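Local atomic coordinates of DNA ligase (Archaeoglobus fulgidus, PDB entry 3GDE), a protein that probably seals nicks in double-stranded DNA during replication, recombination and repair, using ATP and releasing AMP and diphosphate. Residues E113-I127 against L142-E154. Residues are numbered along the deposited sequence; the frame is centred on the assembly and turned at random.
Sequences EELTVRKVRETFDEI and LLTGLYGLATPLE
Glu154 and Leu115 meet beside an antiparallel helix pair in the all-helical N-terminal region of the ligase, away from the predicted ATP-binding residues: the axes of helices 117-127 and 142-149 approach to 10.6 Å at 166°. Two hydrogen bonds hold the loop before helix 117-127, one to Leu149 O and one to the carboxylate of Glu154 in the first turn of the next helix. Glu114 N donates to Leu149 O at 2.8 Å, nearly in line with the C=O bond. Leu115 N meets Glu154 OE2 on its syn side at 2.9 Å, while OE1 of the same carboxylate accepts from Thr151 N (2.8 Å). Thr151 OG1 in turn accepts from Glu154 N, completing a capping box at the start of the helix that begins at Pro152. An alanine in place of Glu154 would probably leave the amides of Leu115 and Thr151 without these acceptors and free the 113-115 loop from the start of that helix.

Apolar contacts begin in the loop, at Leu115, and continue between the two helices. Leu115, with CG wedged between backbone N and carbonyl carbon (chi1 41°), sets CD1 3.6 Å from Leu149 CB, and CD1 also touches Ala150 CB. Farther along, the side chains of Ile127 and Leu142 run past each other in opposite directions, Ile127 CG1 3.8 Å from Leu142 CD1. Leu142 also crosses the extended Glu126 chain, whose carboxylate pairs with Arg138. Thr123 and Leu146 meet tip to tip, Thr123 OG1 3.5 Å from Leu146 CD1.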
ATOM      1  N   GLU A 113      34.157   2.209 -10.725  1.00 41.65           N
ATOM      2  CA  GLU A 113      32.884   2.177 -10.049  1.00 40.24           C
ATOM      3  C   GLU A 113      31.860   1.497 -10.931  1.00 39.08           C
ATOM      4  O   GLU A 113      32.164   1.153 -12.079  1.00 38.89           O
ATOM      5  CB  GLU A 113      32.459   3.597  -9.674  1.00 40.58           C
ATOM      6  CG  GLU A 113      33.302   4.186  -8.542  1.00 40.83           C
ATOM      7  CD  GLU A 113      32.878   5.578  -8.145  1.00 42.35           C
ATOM      8  OE1 GLU A 113      32.442   6.340  -9.031  1.00 44.78           O
ATOM      9  OE2 GLU A 113      32.982   5.918  -6.944  1.00 41.62           O
ATOM     10  N   GLU A 114      30.659   1.310 -10.383  1.00 37.48           N
ATOM     11  CA  GLU A 114      29.600   0.483 -10.968  1.00 36.35           C
ATOM     12  C   GLU A 114      29.388  -0.734 -10.069  1.00 34.48           C
ATOM     13  O   GLU A 114      30.347  -1.335  -9.593  1.00 33.96           O
ATOM     14  CB  GLU A 114      29.925   0.049 -12.420  1.00 37.29           C
ATOM     15  CG  GLU A 114      29.418   1.019 -13.532  1.00 40.64           C
ATOM     16  CD  GLU A 114      30.429   1.285 -14.678  1.00 44.80           C
ATOM     17  OE1 GLU A 114      30.271   2.324 -15.375  1.00 45.90           O
ATOM     18  OE2 GLU A 114      31.375   0.476 -14.884  1.00 46.94           O
ATOM     19  N   LEU A 115      28.139  -1.073  -9.787  1.00 32.36           N
ATOM     20  CA  LEU A 115      27.858  -2.385  -9.216  1.00 30.88           C
ATOM     21  C   LEU A 115      26.693  -3.031  -9.902  1.00 29.14           C
ATOM     22  O   LEU A 115      25.886  -2.363 -10.523  1.00 28.78           O
ATOM     23  CB  LEU A 115      27.657  -2.389  -7.693  1.00 31.53           C
ATOM     24  CG  LEU A 115      26.897  -1.355  -6.869  1.00 31.96           C
ATOM     25  CD1 LEU A 115      27.867  -0.285  -6.457  1.00 33.81           C
ATOM     26  CD2 LEU A 115      25.655  -0.772  -7.532  1.00 31.82           C
ATOM     27  N   THR A 116      26.651  -4.350  -9.796  1.00 27.66           N
ATOM     28  CA  THR A 116      25.634  -5.147 -10.439  1.00 26.38           C
ATOM     29  C   THR A 116      24.336  -5.041  -9.665  1.00 25.67           C
ATOM     30  O   THR A 116      24.334  -4.822  -8.446  1.00 25.32           O
ATOM     31  CB  THR A 116      26.060  -6.636 -10.541  1.00 26.10           C
ATOM     32  OG1 THR A 116      26.185  -7.194  -9.228  1.00 24.31           O
ATOM     33  CG2 THR A 116      27.391  -6.770 -11.285  1.00 26.05           C
ATOM     34  N   VAL A 117      23.237  -5.194 -10.386  1.00 24.98           N
ATOM     35  CA  VAL A 117      21.931  -5.314  -9.777  1.00 24.68           C
ATOM     36  C   VAL A 117      21.959  -6.488  -8.788  1.00 25.23           C
ATOM     37  O   VAL A 117      21.330  -6.440  -7.730  1.00 25.18           O
ATOM     38  CB  VAL A 117      20.856  -5.520 -10.865  1.00 24.67           C
ATOM     39  CG1 VAL A 117      19.468  -5.689 -10.254  1.00 24.02           C
ATOM     40  CG2 VAL A 117      20.889  -4.348 -11.858  1.00 22.88           C
ATOM     41  N   ARG A 118      22.714  -7.530  -9.127  1.00 25.84           N
ATOM     42  CA  ARG A 118      22.821  -8.706  -8.276  1.00 26.44           C
ATOM     43  C   ARG A 118      23.438  -8.355  -6.915  1.00 26.02           C
ATOM     44  O   ARG A 118      22.897  -8.734  -5.878  1.00 25.94           O
ATOM     45  CB  ARG A 118      23.604  -9.818  -8.991  1.00 27.08           C
ATOM     46  CG  ARG A 118      23.229 -11.244  -8.539  1.00 29.64           C
ATOM     47  CD  ARG A 118      22.013 -11.852  -9.298  1.00 32.85           C
ATOM     48  NE  ARG A 118      21.229 -10.858 -10.040  1.00 35.73           N
ATOM     49  CZ  ARG A 118      20.120 -10.261  -9.601  1.00 35.84           C
ATOM     50  NH1 ARG A 118      19.613 -10.550  -8.401  1.00 35.47           N
ATOM     51  NH2 ARG A 118      19.521  -9.363 -10.372  1.00 33.23           N
ATOM     52  N   LYS A 119      24.545  -7.612  -6.927  1.00 25.56           N
ATOM     53  CA  LYS A 119      25.155  -7.110  -5.696  1.00 25.54           C
ATOM     54  C   LYS A 119      24.230  -6.192  -4.883  1.00 25.25           C
ATOM     55  O   LYS A 119      24.191  -6.293  -3.652  1.00 25.65           O
ATOM     56  CB  LYS A 119      26.480  -6.394  -5.964  1.00 25.55           C
ATOM     57  CG  LYS A 119      27.377  -6.330  -4.723  1.00 27.44           C
ATOM     58  CD  LYS A 119      28.111  -5.009  -4.605  1.00 28.03           C
ATOM     59  CE  LYS A 119      29.559  -5.242  -4.171  1.00 30.53           C
ATOM     60  NZ  LYS A 119      30.453  -5.427  -5.382  1.00 30.81           N
ATOM     61  N   VAL A 120      23.501  -5.308  -5.563  1.00 24.53           N
ATOM     62  CA  VAL A 120      22.506  -4.450  -4.901  1.00 24.72           C
ATOM     63  C   VAL A 120      21.453  -5.298  -4.174  1.00 24.76           C
ATOM     64  O   VAL A 120      21.165  -5.082  -3.005  1.00 24.48           O
ATOM     65  CB  VAL A 120      21.812  -3.474  -5.894  1.00 24.21           C
ATOM     66  CG1 VAL A 120      20.642  -2.769  -5.231  1.00 23.60           C
ATOM     67  CG2 VAL A 120      22.807  -2.449  -6.409  1.00 23.93           C
ATOM     68  N   ARG A 121      20.904  -6.269  -4.888  1.00 25.42           N
ATOM     69  CA  ARG A 121      19.954  -7.222  -4.331  1.00 26.39           C
ATOM     70  C   ARG A 121      20.508  -7.973  -3.109  1.00 26.34           C
ATOM     71  O   ARG A 121      19.819  -8.086  -2.105  1.00 26.39           O
ATOM     72  CB  ARG A 121      19.559  -8.222  -5.404  1.00 25.96           C
ATOM     73  CG  ARG A 121      18.635  -9.306  -4.924  1.00 27.31           C
ATOM     74  CD  ARG A 121      17.221  -8.851  -5.168  1.00 29.43           C
ATOM     75  NE  ARG A 121      16.544  -8.514  -3.937  1.00 29.34           N
ATOM     76  CZ  ARG A 121      15.406  -7.838  -3.862  1.00 29.25           C
ATOM     77  NH1 ARG A 121      14.806  -7.387  -4.952  1.00 27.67           N
ATOM     78  NH2 ARG A 121      14.881  -7.598  -2.672  1.00 31.26           N
ATOM     79  N   GLU A 122      21.741  -8.469  -3.210  1.00 26.84           N
ATOM     80  CA  GLU A 122      22.378  -9.246  -2.128  1.00 27.89           C
ATOM     81  C   GLU A 122      22.613  -8.391  -0.889  1.00 26.82           C
ATOM     82  O   GLU A 122      22.310  -8.818   0.219  1.00 26.98           O
ATOM     83  CB  GLU A 122      23.716  -9.861  -2.572  1.00 28.61           C
ATOM     84  CG  GLU A 122      23.681 -10.633  -3.891  1.00 33.92           C
ATOM     85  CD  GLU A 122      23.221 -12.090  -3.768  1.00 41.05           C
ATOM     86  OE1 GLU A 122      23.400 -12.825  -4.771  1.00 43.53           O
ATOM     87  OE2 GLU A 122      22.689 -12.503  -2.697  1.00 43.64           O
ATOM     88  N   THR A 123      23.151  -7.191  -1.093  1.00 26.05           N
ATOM     89  CA  THR A 123      23.381  -6.225  -0.019  1.00 25.69           C
ATOM     90  C   THR A 123      22.071  -5.834   0.683  1.00 25.40           C
ATOM     91  O   THR A 123      22.017  -5.781   1.918  1.00 24.97           O
ATOM     92  CB  THR A 123      24.082  -4.968  -0.567  1.00 25.64           C
ATOM     93  OG1 THR A 123      25.206  -5.376  -1.357  1.00 26.24           O
ATOM     94  CG2 THR A 123      24.545  -4.054   0.573  1.00 24.73           C
ATOM     95  N   PHE A 124      21.027  -5.576  -0.116  1.00 25.31           N
ATOM     96  CA  PHE A 124      19.663  -5.323   0.403  1.00 24.88           C
ATOM     97  C   PHE A 124      19.107  -6.476   1.238  1.00 25.16           C
ATOM     98  O   PHE A 124      18.560  -6.244   2.323  1.00 25.33           O
ATOM     99  CB  PHE A 124      18.686  -4.982  -0.728  1.00 24.56           C
ATOM    100  CG  PHE A 124      18.809  -3.567  -1.247  1.00 24.78           C
ATOM    101  CD1 PHE A 124      18.053  -3.147  -2.331  1.00 24.92           C
ATOM    102  CD2 PHE A 124      19.694  -2.660  -0.664  1.00 25.68           C
ATOM    103  CE1 PHE A 124      18.147  -1.835  -2.815  1.00 24.32           C
ATOM    104  CE2 PHE A 124      19.805  -1.356  -1.152  1.00 25.98           C
ATOM    105  CZ  PHE A 124      19.024  -0.947  -2.226  1.00 24.07           C
ATOM    106  N   ASP A 125      19.240  -7.708   0.736  1.00 25.14           N
ATOM    107  CA  ASP A 125      18.770  -8.890   1.466  1.00 25.54           C
ATOM    108  C   ASP A 125      19.489  -9.068   2.807  1.00 25.80           C
ATOM    109  O   ASP A 125      18.855  -9.422   3.804  1.00 25.79           O
ATOM    110  CB  ASP A 125      18.857 -10.160   0.607  1.00 26.04           C
ATOM    111  CG  ASP A 125      17.797 -10.202  -0.511  1.00 26.39           C
ATOM    112  OD1 ASP A 125      16.943  -9.293  -0.604  1.00 27.51           O
ATOM    113  OD2 ASP A 125      17.813 -11.166  -1.298  1.00 27.83           O
ATOM    114  N   GLU A 126      20.799  -8.795   2.845  1.00 25.96           N
ATOM    115  CA  GLU A 126      21.520  -8.792   4.113  1.00 25.90           C
ATOM    116  C   GLU A 126      21.029  -7.693   5.065  1.00 26.04           C
ATOM    117  O   GLU A 126      20.770  -7.967   6.228  1.00 26.34           O
ATOM    118  CB  GLU A 126      23.032  -8.665   3.938  1.00 26.04           C
ATOM    119  CG  GLU A 126      23.685  -8.617   5.322  1.00 27.52           C
ATOM    120  CD  GLU A 126      25.192  -8.633   5.338  1.00 29.62           C
ATOM    121  OE1 GLU A 126      25.721  -8.624   6.466  1.00 30.46           O
ATOM    122  OE2 GLU A 126      25.839  -8.643   4.264  1.00 30.17           O
ATOM    123  N   ILE A 127      20.921  -6.460   4.566  1.00 25.89           N
ATOM    124  CA  ILE A 127      20.406  -5.343   5.349  1.00 26.18           C
ATOM    125  C   ILE A 127      19.046  -5.654   5.982  1.00 26.77           C
ATOM    126  O   ILE A 127      18.869  -5.438   7.177  1.00 26.85           O
ATOM    127  CB  ILE A 127      20.357  -4.020   4.518  1.00 26.05           C
ATOM    128  CG1 ILE A 127      21.774  -3.471   4.307  1.00 25.32           C
ATOM    129  CG2 ILE A 127      19.503  -2.982   5.215  1.00 25.55           C
ATOM    130  CD1 ILE A 127      21.910  -2.408   3.188  1.00 25.67           C
ATOM    131  N   LEU A 142      27.219  -1.360   5.522  1.00 23.60           N
ATOM    132  CA  LEU A 142      26.820  -1.988   4.256  1.00 22.58           C
ATOM    133  C   LEU A 142      26.417  -0.979   3.188  1.00 22.53           C
ATOM    134  O   LEU A 142      26.822  -1.095   2.037  1.00 22.35           O
ATOM    135  CB  LEU A 142      25.706  -3.012   4.478  1.00 21.73           C
ATOM    136  CG  LEU A 142      26.128  -4.314   5.166  1.00 21.31           C
ATOM    137  CD1 LEU A 142      24.902  -5.112   5.606  1.00 18.48           C
ATOM    138  CD2 LEU A 142      27.057  -5.148   4.261  1.00 17.88           C
ATOM    139  N   LEU A 143      25.619   0.009   3.576  1.00 22.71           N
ATOM    140  CA  LEU A 143      25.277   1.122   2.690  1.00 22.94           C
ATOM    141  C   LEU A 143      26.506   1.932   2.265  1.00 23.17           C
ATOM    142  O   LEU A 143      26.604   2.329   1.108  1.00 23.51           O
ATOM    143  CB  LEU A 143      24.269   2.051   3.374  1.00 22.76           C
ATOM    144  CG  LEU A 143      22.869   1.531   3.685  1.00 23.03           C
ATOM    145  CD1 LEU A 143      22.174   2.480   4.666  1.00 23.53           C
ATOM    146  CD2 LEU A 143      22.034   1.328   2.396  1.00 21.47           C
ATOM    147  N   THR A 144      27.405   2.198   3.218  1.00 23.21           N
ATOM    148  CA  THR A 144      28.696   2.874   2.993  1.00 23.61           C
ATOM    149  C   THR A 144      29.581   2.139   1.980  1.00 24.12           C
ATOM    150  O   THR A 144      30.241   2.769   1.150  1.00 24.05           O
ATOM    151  CB  THR A 144      29.480   3.019   4.327  1.00 24.11           C
ATOM    152  OG1 THR A 144      28.759   3.875   5.216  1.00 23.67           O
ATOM    153  CG2 THR A 144      30.900   3.592   4.117  1.00 24.60           C
ATOM    154  N   GLY A 145      29.590   0.810   2.054  1.00 24.20           N
ATOM    155  CA  GLY A 145      30.319  -0.001   1.104  1.00 25.05           C
ATOM    156  C   GLY A 145      29.743   0.107  -0.290  1.00 25.98           C
ATOM    157  O   GLY A 145      30.486   0.080  -1.276  1.00 26.19           O
ATOM    158  N   LEU A 146      28.418   0.236  -0.370  1.00 26.20           N
ATOM    159  CA  LEU A 146      27.718   0.325  -1.641  1.00 26.78           C
ATOM    160  C   LEU A 146      27.951   1.696  -2.301  1.00 26.76           C
ATOM    161  O   LEU A 146      28.233   1.781  -3.503  1.00 26.42           O
ATOM    162  CB  LEU A 146      26.226   0.071  -1.414  1.00 27.15           C
ATOM    163  CG  LEU A 146      25.419  -0.792  -2.383  1.00 28.54           C
ATOM    164  CD1 LEU A 146      26.058  -2.180  -2.603  1.00 30.22           C
ATOM    165  CD2 LEU A 146      23.988  -0.928  -1.866  1.00 27.86           C
ATOM    166  N   TYR A 147      27.854   2.761  -1.507  1.00 26.70           N
ATOM    167  CA  TYR A 147      28.118   4.118  -1.997  1.00 27.03           C
ATOM    168  C   TYR A 147      29.572   4.323  -2.419  1.00 26.65           C
ATOM    169  O   TYR A 147      29.847   5.126  -3.305  1.00 26.76           O
ATOM    170  CB  TYR A 147      27.756   5.168  -0.938  1.00 27.58           C
ATOM    171  CG  TYR A 147      26.293   5.508  -0.829  1.00 27.97           C
ATOM    172  CD1 TYR A 147      25.632   5.417   0.393  1.00 29.86           C
ATOM    173  CD2 TYR A 147      25.563   5.943  -1.945  1.00 29.35           C
ATOM    174  CE1 TYR A 147      24.265   5.748   0.513  1.00 29.82           C
ATOM    175  CE2 TYR A 147      24.205   6.268  -1.845  1.00 27.70           C
ATOM    176  CZ  TYR A 147      23.569   6.171  -0.613  1.00 29.62           C
ATOM    177  OH  TYR A 147      22.233   6.497  -0.493  1.00 30.71           O
ATOM    178  N   GLY A 148      30.497   3.617  -1.769  1.00 26.60           N
ATOM    179  CA  GLY A 148      31.909   3.634  -2.156  1.00 26.23           C
ATOM    180  C   GLY A 148      32.200   3.010  -3.516  1.00 26.09           C
ATOM    181  O   GLY A 148      33.201   3.338  -4.142  1.00 26.34           O
ATOM    182  N   LEU A 149      31.328   2.121  -3.976  1.00 25.97           N
ATOM    183  CA  LEU A 149      31.509   1.417  -5.258  1.00 26.21           C
ATOM    184  C   LEU A 149      30.635   1.954  -6.402  1.00 26.51           C
ATOM    185  O   LEU A 149      30.853   1.607  -7.569  1.00 27.49           O
ATOM    186  CB  LEU A 149      31.227  -0.074  -5.076  1.00 25.90           C
ATOM    187  CG  LEU A 149      32.278  -1.121  -4.694  1.00 26.08           C
ATOM    188  CD1 LEU A 149      33.633  -0.573  -4.308  1.00 26.04           C
ATOM    189  CD2 LEU A 149      31.709  -1.995  -3.591  1.00 28.66           C
ATOM    190  N   ALA A 150      29.663   2.796  -6.069  1.00 26.04           N
ATOM    191  CA  ALA A 150      28.654   3.252  -7.014  1.00 26.02           C
ATOM    192  C   ALA A 150      29.078   4.472  -7.839  1.00 26.22           C
ATOM    193  O   ALA A 150      29.835   5.316  -7.371  1.00 26.60           O
ATOM    194  CB  ALA A 150      27.363   3.554  -6.275  1.00 25.75           C
ATOM    195  N   THR A 151      28.586   4.556  -9.073  1.00 26.17           N
ATOM    196  CA  THR A 151      28.708   5.785  -9.861  1.00 26.27           C
ATOM    197  C   THR A 151      27.762   6.856  -9.276  1.00 26.27           C
ATOM    198  O   THR A 151      26.856   6.528  -8.513  1.00 26.35           O
ATOM    199  CB  THR A 151      28.388   5.556 -11.361  1.00 25.86           C
ATOM    200  OG1 THR A 151      27.008   5.231 -11.526  1.00 25.45           O
ATOM    201  CG2 THR A 151      29.264   4.440 -11.961  1.00 25.98           C
ATOM    202  N   PRO A 152      27.992   8.141  -9.602  1.00 26.54           N
ATOM    203  CA  PRO A 152      27.076   9.196  -9.164  1.00 26.13           C
ATOM    204  C   PRO A 152      25.609   8.889  -9.498  1.00 25.92           C
ATOM    205  O   PRO A 152      24.752   9.006  -8.627  1.00 25.32           O
ATOM    206  CB  PRO A 152      27.582  10.432  -9.929  1.00 26.23           C
ATOM    207  CG  PRO A 152      29.054  10.183 -10.078  1.00 26.65           C
ATOM    208  CD  PRO A 152      29.132   8.693 -10.372  1.00 26.85           C
ATOM    209  N   LEU A 153      25.337   8.464 -10.729  1.00 25.70           N
ATOM    210  CA  LEU A 153      23.969   8.110 -11.136  1.00 25.93           C
ATOM    211  C   LEU A 153      23.416   6.862 -10.446  1.00 25.85           C
ATOM    212  O   LEU A 153      22.208   6.761 -10.202  1.00 25.88           O
ATOM    213  CB  LEU A 153      23.896   7.950 -12.654  1.00 26.14           C
ATOM    214  CG  LEU A 153      22.656   8.457 -13.374  1.00 26.05           C
ATOM    215  CD1 LEU A 153      22.154   9.809 -12.804  1.00 24.78           C
ATOM    216  CD2 LEU A 153      22.977   8.572 -14.841  1.00 25.02           C
ATOM    217  N   GLU A 154      24.289   5.907 -10.131  1.00 25.52           N
ATOM    218  CA  GLU A 154      23.874   4.758  -9.322  1.00 25.66           C
ATOM    219  C   GLU A 154      23.481   5.200  -7.920  1.00 24.95           C
ATOM    220  O   GLU A 154      22.495   4.721  -7.373  1.00 24.80           O
ATOM    221  CB  GLU A 154      24.980   3.705  -9.225  1.00 25.35           C
ATOM    222  CG  GLU A 154      25.018   2.745 -10.376  1.00 26.33           C
ATOM    223  CD  GLU A 154      26.249   1.828 -10.364  1.00 27.03           C
ATOM    224  OE1 GLU A 154      27.269   2.177  -9.736  1.00 29.27           O
ATOM    225  OE2 GLU A 154      26.197   0.752 -10.996  1.00 28.95           O
TER